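Local atomic coordinates of ThiJ/pfpI family protein (Bacillus anthracis, PDB entry 3EFE), a protein that is of undefined function but belongs to the DJ-1/PfpI family, whose flavodoxin-like fold is shared with class I glutamine amidotransferase domains. Residues Q4-V12 with D37-T45; L24-K35 with F172-F183. All coordinates share one frame; numbering follows the deposited sequence.

Contact 1: Q4-V12 with D37-T45; sequences QTKKAFLYV and DLAPLKVIT
Ala8, Phe9 and Leu10 pair in parallel with Val43, Ile44 and Thr45, the axes of strands 8-11 and 43-45 running 4.5 Å apart at 33°. Two backbone bonds flank Phe9: Ile44 N donates to Ala8 O (2.9 Å, nearly straight), and Leu10 N donates to Ile44 O (3.0 Å) from well above the carbonyl plane. Where the pairing gives out, a water bridges the two segments, donating to Lys42 O and accepting a weak bond from Ala8 N.

Phe9 and Ile44 project side by side from one face of the sheet. With CG1 anti to its carbonyl carbon (chi1 -49°), Ile44 brings CD1 obliquely against the Phe9 ring, 3.7 Å from Phe9 CE1. On the other face, Val43 CG1 lies 3.8 Å from Leu10 CB, and Leu41 applies its isobutyl group to Ala8, Leu41 CG being 3.7 Å from Ala8 CB. The two methyls of Leu41 diverge beyond that point: CD2 meets the CG2 methyl of Thr5, the two side chains crossing at about a right angle, while CD1 rests on the Lys6 carbonyl. Thr5 OG1 turns instead to Lys75 O. At the far end, Val12 CG1 packs 3.6 Å from Thr45 CB.

Helix 18-30 connects the two strands and lies over the Val43 face, completing the first beta-alpha-beta crossover of the flavodoxin-like DJ-1/PfpI fold.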
loop_
_atom_site.group_PDB
_atom_site.type_symbol
_atom_site.label_atom_id
_atom_site.label_comp_id
_atom_site.label_asym_id
_atom_site.label_seq_id
_atom_site.Cartn_x
_atom_site.Cartn_y
_atom_site.Cartn_z
ATOM N N GLN D 4 25.588 -5.374 -5.707
ATOM C CA GLN D 4 24.388 -6.153 -5.217
ATOM C C GLN D 4 23.907 -5.649 -3.829
ATOM O O GLN D 4 24.632 -5.723 -2.835
ATOM C CB GLN D 4 24.703 -7.670 -5.194
ATOM C CG GLN D 4 23.524 -8.556 -4.716
ATOM C CD GLN D 4 22.264 -8.495 -5.651
ATOM O OE1 GLN D 4 21.300 -7.697 -5.439
ATOM N NE2 GLN D 4 22.275 -9.358 -6.683
ATOM N N THR D 5 22.687 -5.123 -3.771
ATOM C CA THR D 5 22.090 -4.580 -2.516
ATOM C C THR D 5 21.894 -5.635 -1.436
ATOM O O THR D 5 21.312 -6.692 -1.697
ATOM C CB THR D 5 20.714 -3.931 -2.824
ATOM O OG1 THR D 5 20.912 -2.873 -3.779
ATOM C CG2 THR D 5 19.975 -3.434 -1.540
ATOM N N LYS D 6 22.355 -5.326 -0.222
ATOM C CA LYS D 6 22.384 -6.301 0.874
ATOM C C LYS D 6 21.355 -5.995 1.962
ATOM O O LYS D 6 20.799 -6.925 2.541
ATOM C CB LYS D 6 23.803 -6.439 1.449
ATOM C CG LYS D 6 24.733 -7.181 0.485
ATOM C CD LYS D 6 26.074 -7.661 1.104
ATOM C CE LYS D 6 26.570 -8.969 0.456
ATOM N NZ LYS D 6 26.262 -10.186 1.345
ATOM N N LYS D 7 21.061 -4.724 2.233
ATOM C CA LYS D 7 19.982 -4.388 3.191
ATOM C C LYS D 7 18.986 -3.405 2.595
ATOM O O LYS D 7 19.304 -2.715 1.664
ATOM C CB LYS D 7 20.573 -3.872 4.494
ATOM C CG LYS D 7 21.757 -4.751 4.911
ATOM C CD LYS D 7 22.018 -4.734 6.387
ATOM C CE LYS D 7 23.069 -5.786 6.740
ATOM N NZ LYS D 7 24.402 -5.524 6.041
ATOM N N ALA D 8 17.760 -3.440 3.085
ATOM C CA ALA D 8 16.716 -2.534 2.697
ATOM C C ALA D 8 16.146 -1.985 3.975
ATOM O O ALA D 8 15.804 -2.709 4.851
ATOM C CB ALA D 8 15.647 -3.206 1.860
ATOM N N PHE D 9 16.152 -0.668 4.066
ATOM C CA PHE D 9 15.591 0.070 5.213
ATOM C C PHE D 9 14.348 0.817 4.825
ATOM O O PHE D 9 14.313 1.432 3.775
ATOM C CB PHE D 9 16.619 1.055 5.751
ATOM C CG PHE D 9 17.837 0.375 6.313
ATOM C CD1 PHE D 9 17.764 -0.307 7.521
ATOM C CD2 PHE D 9 19.018 0.406 5.639
ATOM C CE1 PHE D 9 18.836 -0.911 8.058
ATOM C CE2 PHE D 9 20.162 -0.251 6.171
ATOM C CZ PHE D 9 20.029 -0.913 7.405
ATOM N N LEU D 10 13.307 0.744 5.658
ATOM C CA LEU D 10 12.191 1.652 5.497
ATOM C C LEU D 10 12.147 2.546 6.707
ATOM O O LEU D 10 11.891 2.115 7.841
ATOM C CB LEU D 10 10.893 0.858 5.352
ATOM C CG LEU D 10 9.591 1.664 5.288
ATOM C CD1 LEU D 10 9.441 2.386 3.916
ATOM C CD2 LEU D 10 8.383 0.814 5.728
ATOM N N TYR D 11 12.318 3.824 6.487
ATOM C CA TYR D 11 12.064 4.811 7.563
ATOM C C TYR D 11 10.595 4.888 7.941
ATOM O O TYR D 11 9.724 5.202 7.093
ATOM C CB TYR D 11 12.655 6.157 7.149
ATOM C CG TYR D 11 12.569 7.237 8.202
ATOM C CD1 TYR D 11 13.211 7.102 9.440
ATOM C CD2 TYR D 11 11.871 8.411 7.944
ATOM C CE1 TYR D 11 13.121 8.128 10.400
ATOM C CE2 TYR D 11 11.809 9.420 8.858
ATOM C CZ TYR D 11 12.415 9.270 10.101
ATOM O OH TYR D 11 12.288 10.307 11.019
ATOM N N VAL D 12 10.325 4.592 9.212
ATOM C CA VAL D 12 8.955 4.578 9.783
ATOM C C VAL D 12 8.738 5.738 10.778
ATOM O O VAL D 12 9.578 5.990 11.639
ATOM C CB VAL D 12 8.549 3.113 10.391
ATOM C CG1 VAL D 12 8.622 2.068 9.272
ATOM C CG2 VAL D 12 9.385 2.721 11.552
ATOM N N ASP D 37 18.320 -17.723 -7.944
ATOM C CA ASP D 37 19.377 -17.665 -6.926
ATOM C C ASP D 37 19.495 -16.388 -6.111
ATOM O O ASP D 37 20.526 -16.117 -5.533
ATOM C CB ASP D 37 20.735 -17.814 -7.576
ATOM C CG ASP D 37 20.864 -19.026 -8.417
ATOM O OD1 ASP D 37 20.445 -20.154 -7.950
ATOM O OD2 ASP D 37 21.435 -18.799 -9.529
ATOM N N LEU D 38 18.453 -15.585 -6.081
ATOM C CA LEU D 38 18.430 -14.386 -5.252
ATOM C C LEU D 38 17.361 -14.540 -4.151
ATOM O O LEU D 38 16.166 -14.749 -4.423
ATOM C CB LEU D 38 18.239 -13.142 -6.104
ATOM C CG LEU D 38 19.151 -11.971 -5.637
ATOM C CD1 LEU D 38 19.528 -11.973 -4.099
ATOM C CD2 LEU D 38 20.450 -11.959 -6.486
ATOM N N ALA D 39 17.856 -14.547 -2.914
ATOM C CA ALA D 39 17.061 -14.527 -1.670
ATOM C C ALA D 39 16.333 -13.147 -1.418
ATOM O O ALA D 39 16.767 -12.080 -1.913
ATOM C CB ALA D 39 17.966 -14.916 -0.473
ATOM N N PRO D 40 15.221 -13.167 -0.647
ATOM C CA PRO D 40 14.482 -11.932 -0.325
ATOM C C PRO D 40 15.380 -10.824 0.169
ATOM O O PRO D 40 16.381 -11.114 0.776
ATOM C CB PRO D 40 13.520 -12.371 0.782
ATOM C CG PRO D 40 13.312 -13.881 0.478
ATOM C CD PRO D 40 14.642 -14.339 0.028
ATOM N N LEU D 41 15.050 -9.568 -0.125
ATOM C CA LEU D 41 15.758 -8.443 0.466
ATOM C C LEU D 41 14.970 -8.035 1.668
ATOM O O LEU D 41 13.967 -7.343 1.523
ATOM C CB LEU D 41 15.808 -7.296 -0.500
ATOM C CG LEU D 41 16.707 -6.146 -0.095
ATOM C CD1 LEU D 41 18.065 -6.619 0.398
ATOM C CD2 LEU D 41 16.849 -5.206 -1.295
ATOM N N LYS D 42 15.372 -8.510 2.850
ATOM C CA LYS D 42 14.658 -8.228 4.115
ATOM C C LYS D 42 14.607 -6.728 4.377
ATOM O O LYS D 42 15.619 -6.052 4.239
ATOM C CB LYS D 42 15.306 -8.973 5.297
ATOM C CG LYS D 42 15.112 -10.504 5.250
ATOM C CD LYS D 42 13.614 -10.903 5.584
ATOM C CE LYS D 42 12.854 -11.554 4.370
ATOM N NZ LYS D 42 11.557 -12.265 4.747
ATOM N N VAL D 43 13.392 -6.222 4.612
ATOM C CA VAL D 43 13.114 -4.826 4.908
ATOM C C VAL D 43 13.189 -4.672 6.438
ATOM O O VAL D 43 12.448 -5.316 7.195
ATOM C CB VAL D 43 11.760 -4.370 4.306
ATOM C CG1 VAL D 43 11.356 -2.858 4.769
ATOM C CG2 VAL D 43 11.792 -4.518 2.771
ATOM N N ILE D 44 14.166 -3.875 6.877
ATOM C CA ILE D 44 14.298 -3.440 8.293
ATOM C C ILE D 44 13.657 -2.077 8.516
ATOM O O ILE D 44 14.052 -1.058 7.912
ATOM C CB ILE D 44 15.778 -3.383 8.761
ATOM C CG1 ILE D 44 16.501 -4.688 8.395
ATOM C CG2 ILE D 44 15.843 -3.149 10.316
ATOM C CD1 ILE D 44 17.976 -4.498 7.998
ATOM N N THR D 45 12.654 -2.015 9.360
ATOM C CA THR D 45 12.040 -0.718 9.634
ATOM C C THR D 45 12.951 0.105 10.596
ATOM O O THR D 45 13.421 -0.425 11.596
ATOM C CB THR D 45 10.559 -0.815 10.126
ATOM O OG1 THR D 45 10.488 -1.471 11.364
ATOM C CG2 THR D 45 9.685 -1.549 9.134
HETATM O O HOH W 1 17.974 -6.395 4.905
#

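Contact 2: L24-K35 with F172-F183; sequences LIAELNSGRYFK and FAMEVLKKIDVF
Leu24 fits as a knob into the hole formed by Phe172, Ala173, Val176 and Leu177, where helices 24-30 and 172-179 pack 10.1 Å apart at 32°. Its CG stands anti to the backbone N (chi1 -174°), which carries both methyls across to the other helix: Leu24 CD2 meets Val176 CG2 at 3.6 Å, and CD1 touches Leu177 CD1 as the two side chains slide past each other in opposite directions. One turn on, Leu28 CD2 touches both Leu177 CD1 and Ile180 CD1.

Aromatic contacts take over beyond the helix ends. Val182 CG2 sits over one face of the Phe34 ring, 3.5 Å from its centroid, in a CH-pi contact, and Gly31 CA covers the opposite face, sandwiching the ring. Tyr33 CB makes a second CH-pi contact over the Phe183 ring, while Phe183 CE1 comes to the edge of the Phe34 ring, near its plane.

Polar bonds lock the outer end. Lys35 N donates to Val182 O (3.0 Å) in the carbonyl plane. The extended Lys35 chain brings NZ to Asp181 O at 3.0 Å and, through a weak hydrogen bond within a salt bridge, to Asp181 OD2 at 3.2 Å. Within 24-35, Arg32 grips the Glu27 carboxylate side-on, using NE and NH2, and Tyr33 OH lies over the guanidinium.

Asp181, first to leave helical geometry, has positive phi and completes a Schellman motif. The two helices pack against strand 77-80, forming part of one helical layer of the alpha/beta/alpha sandwich.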
loop_
_atom_site.group_PDB
_atom_site.type_symbol
_atom_site.label_atom_id
_atom_site.label_comp_id
_atom_site.label_asym_id
_atom_site.label_seq_id
_atom_site.Cartn_x
_atom_site.Cartn_y
_atom_site.Cartn_z
ATOM N N LEU D 24 6.414 -1.830 -2.985
ATOM C CA LEU D 24 7.856 -1.988 -2.949
ATOM C C LEU D 24 8.301 -2.928 -1.847
ATOM O O LEU D 24 9.011 -3.882 -2.085
ATOM C CB LEU D 24 8.545 -0.612 -2.814
ATOM C CG LEU D 24 10.071 -0.567 -2.896
ATOM C CD1 LEU D 24 10.651 -1.404 -4.167
ATOM C CD2 LEU D 24 10.540 0.870 -2.889
ATOM N N ILE D 25 7.873 -2.660 -0.627
ATOM C CA ILE D 25 8.333 -3.443 0.504
ATOM C C ILE D 25 7.889 -4.948 0.508
ATOM O O ILE D 25 8.613 -5.836 0.971
ATOM C CB ILE D 25 8.069 -2.702 1.869
ATOM C CG1 ILE D 25 6.580 -2.577 2.184
ATOM C CG2 ILE D 25 8.867 -1.453 1.908
ATOM C CD1 ILE D 25 6.278 -2.476 3.688
ATOM N N ALA D 26 6.690 -5.199 -0.026
ATOM C CA ALA D 26 6.131 -6.528 -0.131
ATOM C C ALA D 26 6.909 -7.350 -1.132
ATOM O O ALA D 26 7.157 -8.544 -0.974
ATOM C CB ALA D 26 4.640 -6.399 -0.511
ATOM N N GLU D 27 7.314 -6.752 -2.216
ATOM C CA GLU D 27 8.034 -7.516 -3.252
ATOM C C GLU D 27 9.482 -7.840 -2.821
ATOM O O GLU D 27 10.018 -8.909 -3.112
ATOM C CB GLU D 27 8.048 -6.719 -4.560
ATOM C CG GLU D 27 6.718 -6.602 -5.247
ATOM C CD GLU D 27 6.037 -7.936 -5.526
ATOM O OE1 GLU D 27 6.660 -9.003 -5.341
ATOM O OE2 GLU D 27 4.869 -7.916 -5.952
ATOM N N LEU D 28 10.084 -6.882 -2.140
ATOM C CA LEU D 28 11.416 -6.974 -1.585
ATOM C C LEU D 28 11.476 -7.979 -0.456
ATOM O O LEU D 28 12.170 -8.957 -0.521
ATOM C CB LEU D 28 11.869 -5.587 -1.088
ATOM C CG LEU D 28 12.296 -4.660 -2.228
ATOM C CD1 LEU D 28 12.582 -3.324 -1.658
ATOM C CD2 LEU D 28 13.509 -5.268 -2.988
ATOM N N ASN D 29 10.668 -7.752 0.554
ATOM C CA ASN D 29 10.726 -8.620 1.720
ATOM C C ASN D 29 10.331 -10.095 1.389
ATOM O O ASN D 29 10.850 -11.033 1.971
ATOM C CB ASN D 29 9.922 -7.967 2.871
ATOM C CG ASN D 29 10.133 -8.623 4.191
ATOM O OD1 ASN D 29 9.248 -9.313 4.730
ATOM N ND2 ASN D 29 11.269 -8.364 4.774
ATOM N N SER D 30 9.403 -10.310 0.466
ATOM C CA SER D 30 9.080 -11.674 0.076
ATOM C C SER D 30 10.068 -12.334 -0.915
ATOM O O SER D 30 10.204 -13.570 -0.903
ATOM C CB SER D 30 7.674 -11.739 -0.547
ATOM O OG SER D 30 7.627 -11.071 -1.768
ATOM N N GLY D 31 10.648 -11.537 -1.813
ATOM C CA GLY D 31 11.472 -12.010 -2.852
ATOM C C GLY D 31 10.737 -12.852 -3.850
ATOM O O GLY D 31 11.392 -13.540 -4.714
ATOM N N ARG D 32 9.413 -12.898 -3.768
ATOM C CA ARG D 32 8.707 -13.902 -4.587
ATOM C C ARG D 32 8.933 -13.821 -6.099
ATOM O O ARG D 32 8.825 -14.798 -6.766
ATOM C CB ARG D 32 7.214 -13.840 -4.343
ATOM C CG ARG D 32 6.639 -12.472 -4.566
ATOM C CD ARG D 32 5.205 -12.414 -4.280
ATOM N NE ARG D 32 4.668 -11.132 -4.710
ATOM C CZ ARG D 32 3.357 -10.879 -4.870
ATOM N NH1 ARG D 32 2.438 -11.759 -4.561
ATOM N NH2 ARG D 32 2.952 -9.720 -5.315
ATOM N N TYR D 33 9.254 -12.667 -6.659
ATOM C CA TYR D 33 9.439 -12.555 -8.080
ATOM C C TYR D 33 10.862 -12.191 -8.446
ATOM O O TYR D 33 11.102 -11.786 -9.562
ATOM C CB TYR D 33 8.518 -11.481 -8.641
ATOM C CG TYR D 33 7.042 -11.711 -8.472
ATOM C CD1 TYR D 33 6.524 -12.995 -8.332
ATOM C CD2 TYR D 33 6.168 -10.631 -8.388
ATOM C CE1 TYR D 33 5.196 -13.189 -8.203
ATOM C CE2 TYR D 33 4.842 -10.819 -8.265
ATOM C CZ TYR D 33 4.368 -12.119 -8.195
ATOM O OH TYR D 33 3.041 -12.375 -8.031
ATOM N N PHE D 34 11.789 -12.328 -7.495
ATOM C CA PHE D 34 13.199 -12.175 -7.735
ATOM C C PHE D 34 13.647 -13.130 -8.784
ATOM O O PHE D 34 13.003 -14.167 -9.040
ATOM C CB PHE D 34 14.016 -12.414 -6.452
ATOM C CG PHE D 34 14.002 -11.209 -5.488
ATOM C CD1 PHE D 34 14.960 -11.064 -4.489
ATOM C CD2 PHE D 34 13.054 -10.214 -5.592
ATOM C CE1 PHE D 34 14.949 -10.001 -3.631
ATOM C CE2 PHE D 34 13.052 -9.140 -4.716
ATOM C CZ PHE D 34 13.997 -9.051 -3.748
ATOM N N LYS D 35 14.784 -12.796 -9.379
ATOM C CA LYS D 35 15.459 -13.649 -10.368
ATOM C C LYS D 35 16.067 -14.809 -9.649
ATOM O O LYS D 35 16.075 -14.835 -8.390
ATOM C CB LYS D 35 16.554 -12.894 -11.134
ATOM C CG LYS D 35 17.758 -12.460 -10.355
ATOM C CD LYS D 35 18.398 -11.330 -11.104
ATOM C CE LYS D 35 19.544 -10.660 -10.304
ATOM N NZ LYS D 35 20.412 -9.740 -11.138
ATOM N N PHE D 172 7.118 4.172 -8.763
ATOM C CA PHE D 172 8.117 4.261 -7.706
ATOM C C PHE D 172 8.749 2.893 -7.446
ATOM O O PHE D 172 9.968 2.765 -7.444
ATOM C CB PHE D 172 7.492 4.850 -6.455
ATOM C CG PHE D 172 8.445 5.004 -5.250
ATOM C CD1 PHE D 172 9.583 5.819 -5.327
ATOM C CD2 PHE D 172 8.182 4.360 -4.055
ATOM C CE1 PHE D 172 10.388 5.989 -4.230
ATOM C CE2 PHE D 172 9.033 4.495 -2.962
ATOM C CZ PHE D 172 10.089 5.368 -3.026
ATOM N N ALA D 173 7.924 1.885 -7.252
ATOM C CA ALA D 173 8.370 0.508 -6.895
ATOM C C ALA D 173 9.157 -0.104 -8.048
ATOM O O ALA D 173 10.179 -0.732 -7.858
ATOM C CB ALA D 173 7.153 -0.378 -6.517
ATOM N N MET D 174 8.676 0.146 -9.255
ATOM C CA MET D 174 9.304 -0.315 -10.458
ATOM C C MET D 174 10.688 0.232 -10.644
ATOM O O MET D 174 11.587 -0.494 -11.003
ATOM C CB MET D 174 8.418 0.020 -11.670
ATOM C CG MET D 174 8.809 -0.767 -12.957
ATOM S SD MET D 174 9.413 0.316 -14.217
ATOM C CE MET D 174 10.870 1.013 -13.544
ATOM N N GLU D 175 10.865 1.525 -10.430
ATOM C CA GLU D 175 12.167 2.165 -10.562
ATOM C C GLU D 175 13.119 1.711 -9.488
ATOM O O GLU D 175 14.277 1.517 -9.785
ATOM C CB GLU D 175 12.043 3.751 -10.500
ATOM C CG GLU D 175 11.276 4.442 -11.681
ATOM C CD GLU D 175 11.969 4.283 -13.019
ATOM O OE1 GLU D 175 13.127 3.787 -13.039
ATOM O OE2 GLU D 175 11.336 4.613 -14.061
ATOM N N VAL D 176 12.674 1.550 -8.242
ATOM C CA VAL D 176 13.579 1.055 -7.189
ATOM C C VAL D 176 14.015 -0.344 -7.515
ATOM O O VAL D 176 15.205 -0.665 -7.445
ATOM C CB VAL D 176 12.958 1.078 -5.770
ATOM C CG1 VAL D 176 13.915 0.477 -4.727
ATOM C CG2 VAL D 176 12.640 2.460 -5.415
ATOM N N LEU D 177 13.051 -1.150 -7.939
ATOM C CA LEU D 177 13.256 -2.584 -8.187
ATOM C C LEU D 177 14.305 -2.788 -9.276
ATOM O O LEU D 177 15.165 -3.645 -9.154
ATOM C CB LEU D 177 11.929 -3.255 -8.561
ATOM C CG LEU D 177 11.120 -4.108 -7.545
ATOM C CD1 LEU D 177 11.645 -4.215 -6.105
ATOM C CD2 LEU D 177 9.653 -3.804 -7.581
ATOM N N LYS D 178 14.191 -1.973 -10.324
ATOM C CA LYS D 178 15.092 -1.907 -11.430
ATOM C C LYS D 178 16.456 -1.390 -11.014
ATOM O O LYS D 178 17.419 -1.970 -11.359
ATOM C CB LYS D 178 14.508 -0.983 -12.463
ATOM C CG LYS D 178 15.210 -0.938 -13.799
ATOM C CD LYS D 178 14.221 -0.176 -14.695
ATOM C CE LYS D 178 14.694 0.012 -16.107
ATOM N NZ LYS D 178 15.826 1.052 -16.162
ATOM N N LYS D 179 16.537 -0.313 -10.256
ATOM C CA LYS D 179 17.845 0.193 -9.820
ATOM C C LYS D 179 18.620 -0.896 -9.106
ATOM O O LYS D 179 19.750 -1.078 -9.406
ATOM C CB LYS D 179 17.696 1.460 -8.910
ATOM C CG LYS D 179 19.004 2.148 -8.411
ATOM C CD LYS D 179 19.833 2.804 -9.553
ATOM C CE LYS D 179 21.444 2.596 -9.408
ATOM N NZ LYS D 179 22.368 3.149 -10.590
ATOM N N ILE D 180 18.018 -1.606 -8.142
ATOM C CA ILE D 180 18.738 -2.635 -7.360
ATOM C C ILE D 180 18.891 -4.025 -8.015
ATOM O O ILE D 180 19.519 -4.949 -7.436
ATOM C CB ILE D 180 18.163 -2.758 -5.921
ATOM C CG1 ILE D 180 16.776 -3.434 -5.880
ATOM C CG2 ILE D 180 18.085 -1.338 -5.234
ATOM C CD1 ILE D 180 16.417 -3.876 -4.513
ATOM N N ASP D 181 18.305 -4.169 -9.204
ATOM C CA ASP D 181 18.540 -5.302 -10.113
ATOM C C ASP D 181 18.227 -6.688 -9.513
ATOM O O ASP D 181 19.050 -7.632 -9.514
ATOM C CB ASP D 181 19.958 -5.252 -10.657
ATOM C CG ASP D 181 20.102 -6.039 -11.959
ATOM O OD1 ASP D 181 19.177 -5.911 -12.794
ATOM O OD2 ASP D 181 21.115 -6.763 -12.137
ATOM N N VAL D 182 16.995 -6.784 -9.033
ATOM C CA VAL D 182 16.517 -7.835 -8.181
ATOM C C VAL D 182 15.513 -8.748 -8.959
ATOM O O VAL D 182 15.382 -9.911 -8.697
ATOM C CB VAL D 182 16.032 -7.120 -6.944
ATOM C CG1 VAL D 182 14.548 -6.700 -7.039
ATOM C CG2 VAL D 182 16.472 -7.809 -5.714
ATOM N N PHE D 183 14.889 -8.203 -9.986
ATOM C CA PHE D 183 14.031 -8.912 -10.912
ATOM C C PHE D 183 14.821 -8.939 -12.196
ATOM O O PHE D 183 15.709 -8.142 -12.368
ATOM C CB PHE D 183 12.713 -8.134 -11.228
ATOM C CG PHE D 183 11.640 -8.156 -10.144
ATOM C CD1 PHE D 183 11.930 -8.306 -8.811
ATOM C CD2 PHE D 183 10.305 -7.920 -10.494
ATOM C CE1 PHE D 183 10.893 -8.244 -7.860
ATOM C CE2 PHE D 183 9.307 -7.878 -9.570
ATOM C CZ PHE D 183 9.577 -8.046 -8.265
#

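In the fold
Contacts 1 and 2 lie with their centres about 10 Å apart and share the first beta-alpha-beta unit: helix 18-30, which contact 2 joins to helix 169-179, links the strands paired in contact 1. They touch where, among other places, Leu41 N meets Leu28 O at 3.0 Å, probably a hydrogen bond. Ile180 of contact 2 also touches Thr5 and Leu41, so the apolar layer continues from the start of the two strands into the helix pair. Both contacts reach the second subunit: Leu59 of that subunit packs on Leu10 and Thr45, and its Met56 on Ser30 and Arg32.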